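Local coordinates for RPA0582 (Rhodopseudomonas palustris, PDB 3HHL), which is of unknown function but belongs to the DUF1330 family of dimeric alpha-beta barrel proteins and forms a two-chain assembly, at residues B[25-30]-B[124-129]. Sequence-based numbering, arbitrary orientation.
Sequences IHMLNL and SRLIRL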
ATOM      1  N   ILE B  25       7.081 -13.807  -1.271  1.00 31.53           N
ATOM      2  CA  ILE B  25       6.671 -12.589  -1.905  1.00 32.19           C
ATOM      3  C   ILE B  25       5.505 -12.080  -1.071  1.00 32.81           C
ATOM      4  O   ILE B  25       4.710 -12.865  -0.586  1.00 33.13           O
ATOM      5  CB  ILE B  25       6.217 -12.762  -3.361  1.00 31.67           C
ATOM      6  CG1 ILE B  25       5.222 -13.911  -3.519  1.00 32.35           C
ATOM      7  CG2 ILE B  25       7.392 -13.028  -4.222  1.00 33.10           C
ATOM      8  CD1 ILE B  25       4.474 -13.978  -4.893  1.00 28.93           C
ATOM      9  N   HIS B  26       5.448 -10.770  -0.883  1.00 32.39           N
ATOM     10  CA  HIS B  26       4.355 -10.129  -0.199  1.00 32.18           C
ATOM     11  C   HIS B  26       3.618  -9.323  -1.234  1.00 32.50           C
ATOM     12  O   HIS B  26       4.201  -8.560  -1.985  1.00 33.88           O
ATOM     13  CB  HIS B  26       4.866  -9.227   0.921  1.00 32.23           C
ATOM     14  CG  HIS B  26       5.132  -9.953   2.196  1.00 30.85           C
ATOM     15  ND1 HIS B  26       5.471  -9.303   3.356  1.00 26.52           N
ATOM     16  CD2 HIS B  26       5.131 -11.282   2.484  1.00 32.78           C
ATOM     17  CE1 HIS B  26       5.635 -10.200   4.315  1.00 31.39           C
ATOM     18  NE2 HIS B  26       5.447 -11.412   3.813  1.00 30.44           N
HETATM   19  N   MSE B  27       2.322  -9.527  -1.286  1.00 32.77           N
HETATM   20  CA  MSE B  27       1.490  -8.931  -2.270  1.00 32.59           C
HETATM   21  C   MSE B  27       0.586  -7.916  -1.539  1.00 32.27           C
HETATM   22  O   MSE B  27      -0.390  -8.294  -0.868  1.00 31.36           O
HETATM   23  CB  MSE B  27       0.669 -10.018  -2.928  1.00 32.77           C
HETATM   24  CG  MSE B  27       1.466 -11.076  -3.644  1.00 33.77           C
HETATM   25 SE   MSE B  27       2.663 -10.440  -5.022  1.00 39.02          SE
HETATM   26  CE  MSE B  27       1.502 -10.021  -6.474  1.00 30.36           C
ATOM     27  N   LEU B  28       0.926  -6.637  -1.686  1.00 31.54           N
ATOM     28  CA  LEU B  28       0.109  -5.555  -1.156  1.00 32.21           C
ATOM     29  C   LEU B  28      -1.050  -5.296  -2.098  1.00 33.01           C
ATOM     30  O   LEU B  28      -0.828  -4.934  -3.243  1.00 33.75           O
ATOM     31  CB  LEU B  28       0.929  -4.296  -0.999  1.00 31.56           C
ATOM     32  CG  LEU B  28       0.232  -3.063  -0.451  1.00 32.03           C
ATOM     33  CD1 LEU B  28      -0.523  -3.328   0.863  1.00 28.11           C
ATOM     34  CD2 LEU B  28       1.313  -1.937  -0.296  1.00 31.36           C
ATOM     35  N   ASN B  29      -2.270  -5.522  -1.632  1.00 33.31           N
ATOM     36  CA  ASN B  29      -3.486  -5.276  -2.425  1.00 33.84           C
ATOM     37  C   ASN B  29      -4.184  -3.972  -1.946  1.00 34.43           C
ATOM     38  O   ASN B  29      -4.533  -3.837  -0.748  1.00 35.21           O
ATOM     39  CB  ASN B  29      -4.486  -6.420  -2.196  1.00 34.34           C
ATOM     40  CG  ASN B  29      -4.111  -7.701  -2.880  1.00 34.78           C
ATOM     41  OD1 ASN B  29      -4.757  -8.080  -3.848  1.00 37.49           O
ATOM     42  ND2 ASN B  29      -3.082  -8.396  -2.380  1.00 36.94           N
ATOM     43  N   LEU B  30      -4.391  -3.017  -2.836  1.00 34.05           N
ATOM     44  CA  LEU B  30      -5.243  -1.871  -2.547  1.00 34.43           C
ATOM     45  C   LEU B  30      -6.506  -2.040  -3.426  1.00 35.20           C
ATOM     46  O   LEU B  30      -6.413  -2.063  -4.638  1.00 35.50           O
ATOM     47  CB  LEU B  30      -4.530  -0.563  -2.864  1.00 34.07           C
ATOM     48  CG  LEU B  30      -3.123  -0.405  -2.285  1.00 34.73           C
ATOM     49  CD1 LEU B  30      -2.461   0.848  -2.794  1.00 32.59           C
ATOM     50  CD2 LEU B  30      -3.137  -0.410  -0.758  1.00 32.96           C
ATOM     51  N   SER B 124      -7.845  -0.906  -8.573  1.00 34.49           N
ATOM     52  CA  SER B 124      -7.029  -1.651  -7.596  1.00 34.49           C
ATOM     53  C   SER B 124      -5.543  -1.516  -7.866  1.00 33.31           C
ATOM     54  O   SER B 124      -5.165  -1.237  -8.967  1.00 32.99           O
ATOM     55  CB  SER B 124      -7.364  -3.148  -7.650  1.00 34.66           C
ATOM     56  OG  SER B 124      -7.050  -3.683  -8.929  1.00 34.47           O
ATOM     57  N   ARG B 125      -4.725  -1.742  -6.857  1.00 33.16           N
ATOM     58  CA  ARG B 125      -3.285  -1.960  -7.060  1.00 33.82           C
ATOM     59  C   ARG B 125      -2.897  -3.283  -6.471  1.00 33.50           C
ATOM     60  O   ARG B 125      -3.471  -3.688  -5.484  1.00 33.43           O
ATOM     61  CB  ARG B 125      -2.450  -0.885  -6.393  1.00 33.80           C
ATOM     62  CG  ARG B 125      -2.745   0.476  -6.865  1.00 35.30           C
ATOM     63  CD  ARG B 125      -2.394   0.644  -8.319  1.00 36.54           C
ATOM     64  NE  ARG B 125      -2.648   2.015  -8.724  1.00 37.79           N
ATOM     65  CZ  ARG B 125      -3.806   2.457  -9.219  1.00 40.75           C
ATOM     66  NH1 ARG B 125      -4.849   1.637  -9.404  1.00 39.92           N
ATOM     67  NH2 ARG B 125      -3.914   3.735  -9.574  1.00 40.16           N
ATOM     68  N   LEU B 126      -1.971  -3.977  -7.123  1.00 34.22           N
ATOM     69  CA  LEU B 126      -1.385  -5.207  -6.580  1.00 34.49           C
ATOM     70  C   LEU B 126       0.109  -5.038  -6.751  1.00 34.48           C
ATOM     71  O   LEU B 126       0.625  -5.073  -7.867  1.00 34.16           O
ATOM     72  CB  LEU B 126      -1.899  -6.455  -7.317  1.00 34.69           C
ATOM     73  CG  LEU B 126      -1.467  -7.836  -6.795  1.00 34.40           C
ATOM     74  CD1 LEU B 126      -1.890  -7.966  -5.372  1.00 33.82           C
ATOM     75  CD2 LEU B 126      -2.049  -9.014  -7.645  1.00 28.63           C
ATOM     76  N   ILE B 127       0.781  -4.808  -5.629  1.00 34.54           N
ATOM     77  CA  ILE B 127       2.192  -4.479  -5.616  1.00 34.53           C
ATOM     78  C   ILE B 127       2.958  -5.654  -5.078  1.00 34.54           C
ATOM     79  O   ILE B 127       2.659  -6.149  -3.999  1.00 34.85           O
ATOM     80  CB  ILE B 127       2.445  -3.259  -4.732  1.00 34.84           C
ATOM     81  CG1 ILE B 127       1.520  -2.085  -5.183  1.00 34.48           C
ATOM     82  CG2 ILE B 127       3.926  -2.899  -4.787  1.00 32.43           C
ATOM     83  CD1 ILE B 127       1.639  -0.805  -4.350  1.00 33.45           C
ATOM     84  N   ARG B 128       3.940  -6.110  -5.835  1.00 34.55           N
ATOM     85  CA  ARG B 128       4.737  -7.229  -5.408  1.00 34.75           C
ATOM     86  C   ARG B 128       5.938  -6.708  -4.641  1.00 34.59           C
ATOM     87  O   ARG B 128       6.643  -5.853  -5.156  1.00 34.01           O
ATOM     88  CB  ARG B 128       5.219  -8.024  -6.588  1.00 34.52           C
ATOM     89  CG  ARG B 128       6.224  -9.105  -6.185  1.00 34.92           C
ATOM     90  CD  ARG B 128       6.823  -9.799  -7.415  1.00 34.07           C
ATOM     91  NE  ARG B 128       8.028 -10.517  -7.083  1.00 33.47           N
ATOM     92  CZ  ARG B 128       8.615 -11.426  -7.830  1.00 32.36           C
ATOM     93  NH1 ARG B 128       8.116 -11.765  -8.990  1.00 34.09           N
ATOM     94  NH2 ARG B 128       9.750 -11.979  -7.410  1.00 35.93           N
ATOM     95  N   LEU B 129       6.172  -7.240  -3.427  1.00 34.17           N
ATOM     96  CA  LEU B 129       7.334  -6.853  -2.641  1.00 33.57           C
ATOM     97  C   LEU B 129       8.109  -8.042  -2.109  1.00 33.82           C
ATOM     98  O   LEU B 129       7.537  -9.105  -1.878  1.00 33.45           O
ATOM     99  CB  LEU B 129       6.908  -5.950  -1.500  1.00 33.24           C
ATOM    100  CG  LEU B 129       6.021  -4.756  -1.908  1.00 32.72           C
ATOM    101  CD1 LEU B 129       4.552  -4.993  -1.477  1.00 27.68           C
ATOM    102  CD2 LEU B 129       6.520  -3.441  -1.383  1.00 28.67           C
TER
HETATM  103  O   HOH W   1      -5.534  -6.158  -5.504  1.00 42.75           O
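Arg125 and Leu30 exchange two backbone hydrogen bonds, opening an antiparallel pairing that continues likewise to His26. The methylenes of Arg125 suit apolar Leu30, CB to CD1 4.0 Å. Its chain then bends at chi2 (-65°), bringing NH1 back to Ser124 O at 2.9 Å, above the carbonyl plane; NH1 also salt-bridges Asp123 of its own chain, and NE Glu85 of the other subunit. Replacing Arg125 by an alanine would probably cost both acids this salt-bridge partner and Leu30 CD1 its contact with CG. Leu126 sits beside Asn29, whose OD1 accepts a hydrogen bond from a water (2.7 Å) that also donates to Arg125 O. Selenomethionine Met27, a flexible chain, bends so that CE meets Leu126 CG at 3.7 Å and SE lies 3.9 Å from Arg128 CB. Branched, aliphatic Ile127 suits its buried place, CB facing Leu28 CB at 4.2 Å, and packs on Phe75 of the other subunit. Arg128 is long enough to pass Ile25 CG2 and reach Glu76 of that subunit. On the face of Leu28, Leu30 and Ile127, apolar Leu129 packs CD1 against Leu28 CB (3.7 Å). Helices 10-18 and 98-106 cover Ile25 and the Met27-Arg128 face, strand 89-95 flanks 25-30, and a strand of the other subunit pairs with 126-129, extending the sheet across the dimer.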